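PDB 2DUR: vesicular integral-membrane protein VIP36 from Canis lupus familiaris, which acts as a calcium-dependent intracellular lectin of the early secretory pathway, binding high-mannose glycans and taking part in the transport and sorting of the glycoproteins that carry them. Local coordinates for residues F112-P117 and R124-I129; P117-T122 and D145-E150. All blocks are in the same frame, centred on the assembly; numbering follows the deposited sequence.

Contact 1. Residues F112-P117 and R124-I129. With CA (calcium ion), chain E.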
loop_
_atom_site.group_PDB
_atom_site.type_symbol
_atom_site.label_atom_id
_atom_site.label_comp_id
_atom_site.label_asym_id
_atom_site.label_seq_id
_atom_site.Cartn_x
_atom_site.Cartn_y
_atom_site.Cartn_z
ATOM N N PHE A 112 3.479 2.508 -3.692
ATOM C CA PHE A 112 3.871 1.472 -4.651
ATOM C C PHE A 112 5.194 0.867 -4.241
ATOM O O PHE A 112 6.131 1.598 -3.957
ATOM C CB PHE A 112 4.083 2.103 -6.030
ATOM C CG PHE A 112 2.881 2.810 -6.579
ATOM C CD1 PHE A 112 1.625 2.204 -6.582
ATOM C CD2 PHE A 112 3.016 4.104 -7.073
ATOM C CE1 PHE A 112 0.507 2.865 -7.122
ATOM C CE2 PHE A 112 1.931 4.755 -7.649
ATOM C CZ PHE A 112 0.677 4.151 -7.645
ATOM N N LEU A 113 5.290 -0.463 -4.300
ATOM C CA LEU A 113 6.552 -1.183 -4.071
ATOM C C LEU A 113 6.851 -1.827 -5.432
ATOM O O LEU A 113 6.356 -2.921 -5.743
ATOM C CB LEU A 113 6.352 -2.248 -2.986
ATOM C CG LEU A 113 6.224 -1.742 -1.547
ATOM C CD1 LEU A 113 4.848 -1.184 -1.322
ATOM C CD2 LEU A 113 6.469 -2.896 -0.578
ATOM N N ASP A 114 7.601 -1.102 -6.257
ATOM C CA ASP A 114 7.795 -1.443 -7.679
ATOM C C ASP A 114 9.124 -2.186 -7.818
ATOM O O ASP A 114 10.161 -1.645 -7.466
ATOM C CB ASP A 114 7.806 -0.122 -8.485
ATOM C CG ASP A 114 7.856 -0.334 -9.999
ATOM O OD1 ASP A 114 7.614 0.645 -10.762
ATOM O OD2 ASP A 114 8.126 -1.473 -10.435
ATOM N N THR A 115 9.096 -3.417 -8.343
ATOM C CA THR A 115 10.285 -4.248 -8.407
ATOM C C THR A 115 10.927 -4.345 -9.792
ATOM O O THR A 115 11.958 -4.979 -9.949
ATOM C CB THR A 115 9.975 -5.688 -7.977
ATOM O OG1 THR A 115 8.986 -6.216 -8.858
ATOM C CG2 THR A 115 9.439 -5.765 -6.525
ATOM N N TYR A 116 10.315 -3.734 -10.807
ATOM C CA TYR A 116 10.818 -3.862 -12.173
ATOM C C TYR A 116 10.941 -2.497 -12.860
ATOM O O TYR A 116 9.931 -1.811 -12.981
ATOM C CB TYR A 116 9.884 -4.762 -12.993
ATOM C CG TYR A 116 10.327 -4.890 -14.418
ATOM C CD1 TYR A 116 11.542 -5.507 -14.736
ATOM C CD2 TYR A 116 9.541 -4.380 -15.460
ATOM C CE1 TYR A 116 11.956 -5.610 -16.053
ATOM C CE2 TYR A 116 9.954 -4.489 -16.788
ATOM C CZ TYR A 116 11.175 -5.094 -17.063
ATOM O OH TYR A 116 11.604 -5.202 -18.372
ATOM N N PRO A 117 12.159 -2.109 -13.314
ATOM C CA PRO A 117 12.260 -0.813 -14.011
ATOM C C PRO A 117 11.742 -0.885 -15.442
ATOM O O PRO A 117 12.449 -1.364 -16.339
ATOM C CB PRO A 117 13.764 -0.492 -13.985
ATOM C CG PRO A 117 14.451 -1.829 -13.812
ATOM C CD PRO A 117 13.468 -2.783 -13.184
ATOM N N ARG A 124 16.424 6.004 -11.397
ATOM C CA ARG A 124 16.177 5.386 -10.101
ATOM C C ARG A 124 16.793 3.975 -10.006
ATOM O O ARG A 124 16.959 3.286 -11.018
ATOM C CB ARG A 124 14.666 5.370 -9.801
ATOM C CG ARG A 124 14.113 6.771 -9.563
ATOM C CD ARG A 124 12.589 6.859 -9.362
ATOM N NE ARG A 124 11.864 6.789 -10.621
ATOM C CZ ARG A 124 10.546 6.654 -10.718
ATOM N NH1 ARG A 124 9.808 6.601 -9.616
ATOM N NH2 ARG A 124 9.970 6.575 -11.912
ATOM N N VAL A 125 17.119 3.561 -8.785
ATOM C CA VAL A 125 17.558 2.197 -8.498
ATOM C C VAL A 125 16.383 1.386 -7.923
ATOM O O VAL A 125 15.690 1.854 -7.032
ATOM C CB VAL A 125 18.748 2.182 -7.515
ATOM C CG1 VAL A 125 19.099 0.763 -7.110
ATOM C CG2 VAL A 125 19.962 2.898 -8.140
ATOM N N PHE A 126 16.179 0.174 -8.433
ATOM C CA PHE A 126 15.041 -0.670 -8.030
ATOM C C PHE A 126 15.458 -1.816 -7.085
ATOM O O PHE A 126 16.644 -2.185 -7.055
ATOM C CB PHE A 126 14.291 -1.194 -9.278
ATOM C CG PHE A 126 13.462 -0.139 -9.950
ATOM C CD1 PHE A 126 14.073 0.935 -10.589
ATOM C CD2 PHE A 126 12.067 -0.189 -9.895
ATOM C CE1 PHE A 126 13.307 1.954 -11.186
ATOM C CE2 PHE A 126 11.289 0.820 -10.480
ATOM C CZ PHE A 126 11.907 1.892 -11.131
ATOM N N PRO A 127 14.504 -2.364 -6.304
ATOM C CA PRO A 127 13.107 -1.926 -6.188
ATOM C C PRO A 127 12.946 -0.512 -5.633
ATOM O O PRO A 127 13.817 -0.009 -4.919
ATOM C CB PRO A 127 12.493 -2.926 -5.219
ATOM C CG PRO A 127 13.394 -4.149 -5.346
ATOM C CD PRO A 127 14.753 -3.555 -5.472
ATOM N N TYR A 128 11.826 0.119 -5.961
ATOM C CA TYR A 128 11.645 1.532 -5.624
ATOM C C TYR A 128 10.254 1.696 -5.011
ATOM O O TYR A 128 9.240 1.282 -5.608
ATOM C CB TYR A 128 11.831 2.420 -6.890
ATOM C CG TYR A 128 11.962 3.889 -6.571
ATOM C CD1 TYR A 128 13.196 4.444 -6.225
ATOM C CD2 TYR A 128 10.841 4.729 -6.581
ATOM C CE1 TYR A 128 13.305 5.785 -5.919
ATOM C CE2 TYR A 128 10.949 6.081 -6.262
ATOM C CZ TYR A 128 12.183 6.599 -5.935
ATOM O OH TYR A 128 12.312 7.933 -5.609
ATOM N N ILE A 129 10.221 2.286 -3.823
ATOM C CA ILE A 129 8.975 2.507 -3.106
ATOM C C ILE A 129 8.632 3.976 -3.265
ATOM O O ILE A 129 9.447 4.841 -2.984
ATOM C CB ILE A 129 9.126 2.211 -1.574
ATOM C CG1 ILE A 129 9.451 0.722 -1.365
ATOM C CG2 ILE A 129 7.866 2.608 -0.802
ATOM C CD1 ILE A 129 9.656 0.356 0.112
HETATM CA CA CA E . 7.801 -0.790 -12.813
HETATM O O HOH W 1 6.656 -2.911 -12.442
HETATM O O HOH W 2 5.694 0.382 -13.210
#

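Contact 2. Residues P117-T122 and D145-E150. With CA (calcium ion), chain E; MAN (alpha-D-mannopyranose), chain C.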
loop_
_atom_site.group_PDB
_atom_site.type_symbol
_atom_site.label_atom_id
_atom_site.label_comp_id
_atom_site.label_asym_id
_atom_site.label_seq_id
_atom_site.Cartn_x
_atom_site.Cartn_y
_atom_site.Cartn_z
ATOM N N PRO A 117 12.159 -2.109 -13.314
ATOM C CA PRO A 117 12.260 -0.813 -14.011
ATOM C C PRO A 117 11.742 -0.885 -15.442
ATOM O O PRO A 117 12.449 -1.364 -16.339
ATOM C CB PRO A 117 13.764 -0.492 -13.985
ATOM C CG PRO A 117 14.451 -1.829 -13.812
ATOM C CD PRO A 117 13.468 -2.783 -13.184
ATOM N N ASN A 118 10.506 -0.429 -15.654
ATOM C CA ASN A 118 9.941 -0.375 -17.006
ATOM C C ASN A 118 10.597 0.731 -17.827
ATOM O O ASN A 118 10.656 0.664 -19.059
ATOM C CB ASN A 118 8.450 -0.101 -16.923
ATOM C CG ASN A 118 7.689 -1.245 -16.330
ATOM O OD1 ASN A 118 7.570 -1.360 -15.108
ATOM N ND2 ASN A 118 7.154 -2.102 -17.185
ATOM N N ASP A 119 11.057 1.755 -17.121
ATOM C CA ASP A 119 11.624 2.949 -17.740
ATOM C C ASP A 119 13.052 2.719 -18.218
ATOM O O ASP A 119 13.989 2.575 -17.410
ATOM C CB ASP A 119 11.558 4.095 -16.732
ATOM C CG ASP A 119 12.027 5.415 -17.285
ATOM O OD1 ASP A 119 12.400 5.502 -18.483
ATOM O OD2 ASP A 119 12.039 6.375 -16.480
ATOM N N GLU A 120 13.199 2.709 -19.540
ATOM C CA GLU A 120 14.496 2.489 -20.169
ATOM C C GLU A 120 15.493 3.602 -19.900
ATOM O O GLU A 120 16.705 3.401 -20.033
ATOM C CB GLU A 120 14.335 2.275 -21.671
ATOM C CG GLU A 120 13.780 0.894 -21.951
ATOM C CD GLU A 120 13.086 0.775 -23.286
ATOM O OE1 GLU A 120 13.632 0.052 -24.151
ATOM O OE2 GLU A 120 11.994 1.380 -23.468
ATOM N N THR A 121 14.997 4.774 -19.517
ATOM C CA THR A 121 15.888 5.881 -19.189
ATOM C C THR A 121 15.759 6.304 -17.723
ATOM O O THR A 121 15.998 7.471 -17.367
ATOM C CB THR A 121 15.663 7.096 -20.134
ATOM O OG1 THR A 121 14.317 7.568 -20.001
ATOM C CG2 THR A 121 15.950 6.719 -21.598
ATOM N N THR A 122 15.397 5.348 -16.866
ATOM C CA THR A 122 15.267 5.619 -15.439
ATOM C C THR A 122 16.546 6.156 -14.797
ATOM O O THR A 122 17.650 5.752 -15.167
ATOM C CB THR A 122 14.772 4.376 -14.653
ATOM O OG1 THR A 122 14.472 4.758 -13.302
ATOM C CG2 THR A 122 15.818 3.232 -14.652
ATOM N N ASP A 145 7.406 3.760 -14.791
ATOM C CA ASP A 145 7.421 3.541 -13.337
ATOM C C ASP A 145 6.833 4.743 -12.576
ATOM O O ASP A 145 7.323 5.132 -11.501
ATOM C CB ASP A 145 8.853 3.255 -12.847
ATOM C CG ASP A 145 9.525 2.151 -13.649
ATOM O OD1 ASP A 145 10.571 2.415 -14.265
ATOM O OD2 ASP A 145 8.961 1.058 -13.733
ATOM N N GLY A 146 5.798 5.342 -13.160
ATOM C CA GLY A 146 5.121 6.477 -12.539
ATOM C C GLY A 146 5.948 7.725 -12.354
ATOM O O GLY A 146 5.687 8.506 -11.455
ATOM N N ARG A 147 6.938 7.916 -13.230
ATOM C CA ARG A 147 7.861 9.024 -13.116
ATOM C C ARG A 147 7.162 10.371 -12.888
ATOM O O ARG A 147 7.558 11.153 -12.008
ATOM C CB ARG A 147 8.718 9.133 -14.370
ATOM C CG ARG A 147 9.844 10.144 -14.158
ATOM C CD ARG A 147 10.465 10.593 -15.414
ATOM N NE ARG A 147 11.399 9.583 -15.871
ATOM C CZ ARG A 147 12.161 9.706 -16.942
ATOM N NH1 ARG A 147 12.088 10.801 -17.678
ATOM N NH2 ARG A 147 12.969 8.714 -17.288
ATOM N N TRP A 148 6.123 10.613 -13.673
ATOM C CA TRP A 148 5.547 11.959 -13.768
ATOM C C TRP A 148 4.645 12.295 -12.591
ATOM O O TRP A 148 4.301 13.445 -12.401
ATOM C CB TRP A 148 4.716 12.093 -15.057
ATOM C CG TRP A 148 5.210 11.304 -16.214
ATOM C CD1 TRP A 148 4.610 10.204 -16.768
ATOM C CD2 TRP A 148 6.408 11.531 -16.969
ATOM N NE1 TRP A 148 5.354 9.748 -17.823
ATOM C CE2 TRP A 148 6.466 10.533 -17.961
ATOM C CE3 TRP A 148 7.437 12.495 -16.908
ATOM C CZ2 TRP A 148 7.531 10.446 -18.896
ATOM C CZ3 TRP A 148 8.497 12.415 -17.845
ATOM C CH2 TRP A 148 8.517 11.404 -18.823
ATOM N N THR A 149 4.281 11.283 -11.809
ATOM C CA THR A 149 3.330 11.459 -10.704
ATOM C C THR A 149 3.913 11.065 -9.335
ATOM O O THR A 149 3.177 10.981 -8.361
ATOM C CB THR A 149 2.020 10.700 -10.968
ATOM O OG1 THR A 149 2.288 9.323 -11.273
ATOM C CG2 THR A 149 1.259 11.339 -12.144
ATOM N N GLU A 150 5.215 10.810 -9.289
ATOM C CA GLU A 150 5.874 10.492 -8.005
ATOM C C GLU A 150 5.903 11.710 -7.089
ATOM O O GLU A 150 6.418 12.758 -7.468
ATOM C CB GLU A 150 7.311 10.020 -8.252
ATOM C CG GLU A 150 8.069 9.777 -6.921
ATOM C CD GLU A 150 9.547 9.437 -7.085
ATOM O OE1 GLU A 150 10.015 9.234 -8.217
ATOM O OE2 GLU A 150 10.246 9.387 -6.059
HETATM CA CA CA E . 7.801 -0.790 -12.813
HETATM C C1 MAN C . 4.617 -6.781 -19.853
HETATM C C2 MAN C . 3.710 -5.591 -19.544
HETATM C C3 MAN C . 4.400 -4.623 -18.572
HETATM C C4 MAN C . 4.968 -5.356 -17.346
HETATM C C5 MAN C . 5.945 -6.397 -17.865
HETATM C C6 MAN C . 6.641 -7.143 -16.725
HETATM O O1 MAN C . 5.607 -6.410 -20.809
HETATM O O2 MAN C . 2.530 -6.072 -18.949
HETATM O O3 MAN C . 3.491 -3.604 -18.184
HETATM O O4 MAN C . 5.626 -4.484 -16.454
HETATM O O5 MAN C . 5.178 -7.301 -18.648
HETATM O O6 MAN C . 5.712 -7.953 -16.037
HETATM O O HOH W 3 11.810 5.025 -13.753
HETATM O O HOH W 1 6.656 -2.911 -12.442
HETATM O O HOH W 2 5.694 0.382 -13.210
#

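Contact 1. Residues F112-P117 and R124-I129
Phe126 meets the calcium-binding carboxylate of Asp114 with its ring edge. Its CE2 lies 3.7 Å from Asp114 CG, with the ring and carboxylate planes 83° apart, and its CD2 meets Asp114 O near the ring plane. Over one face of the ring sits Pro117 CB, in a CH-pi contact 3.9 Å from the centroid; Tyr128 CB lies over the opposite face, displaced toward the rim. This is the tight part of the contact, where the metal site adjoins the ends of two neighbouring strands. Asp114 and Tyr128 form an antiparallel hydrogen-bonded pair, Asp114 N to Tyr128 O at 3.0 Å and Tyr128 N to Asp114 O at 2.9 Å, where strands 109-114 and 128-135 of the legume-lectin-like beta sandwich part into the calcium loop. On the face toward the other sheet, Leu113 and Ile129 lie side by side and both rest on Leu167. Asp114 CG is anti to the backbone N (chi1 -174°), which turns OD1 and OD2 of Asp114 to the calcium ion, each at 2.5 Å. OD2 also accepts from Tyr116 N in an Asx turn, which probably helps place Tyr116 O at the metal, 2.4 Å away. Pro127, after a cis peptide bond, packs CA and CB against Asp114 O but touches Thr115 more loosely, while the partly exposed Tyr116 has its side chain against Leu214 and a bound mannose.

Contact 2. Residues P117-T122 and D145-E150
At the start of 145-150, Asp145 reaches across to two successive backbone amides of the 117-122 loop. Its OD2 takes Asn118 N through the syn lone pair at 2.9 Å, and its OD1 takes Asp119 N at 3.0 Å from above the carboxylate plane. With CG anti to its own carbonyl carbon (chi1 -51°), the carboxylate swings over to this loop, and OD2 also binds the calcium ion, at 2.4 Å. Asn118 OD1 is a second ligand of the same ion; the amide and carboxylate planes are turned 52° apart, and the metal accounts for the closeness of the two oxygens. Water 3 donates to Asp145 OD1 and to Asp119 OD2 and accepts from Thr122 OG1, linking the metal ligand to the type I beta turn from Asp119 to Thr122. Gly146, with positive phi, carries the chain on to Arg147, whose side chain bends at chi3 to bring NH2 within 2.6 Å of Asp119 OD2. This salt bridge uses the syn lone pair of OD2, although the oxygen is tilted out of the guanidinium plane; a weak bond from NE adds to it. The other oxygen, Asp119 OD1, receives Thr121 N at 2.9 Å in an Asx turn and also Thr121 OG1, while Lys144 forms a further salt bridge with it, so the carboxylate is gripped on both oxygens. Asn118 ND2 donates almost straight (172°) to mannose O4 at 2.9 Å, so that one amide joins metal to sugar, the arrangement characteristic of the calcium-dependent carbohydrate site of L-type lectins.

Overall arrangement
Contacts 1 and 2, whose centres lie 9 Å apart, share Pro117 and build one calcium site: 112-117 supplies Asp114 and Tyr116 O, while contact 2 adds Asn118 and Asp145, with waters 1 and 2 completing the shell. Along the chain their segments alternate. Phe126 CZ packs 3.4 Å from Asp145 OD1, linking the ring of contact 1 to the carboxylate of contact 2. Farther from the metal, Glu150 OE1 forms a salt bridge with Arg124 NH1 at 3.0 Å. The sugar lies beside the loop that binds calcium, which the ion probably holds in shape, and Asp83, His142, Asp213 and Leu214 supply further hydrogen bonds to mannose.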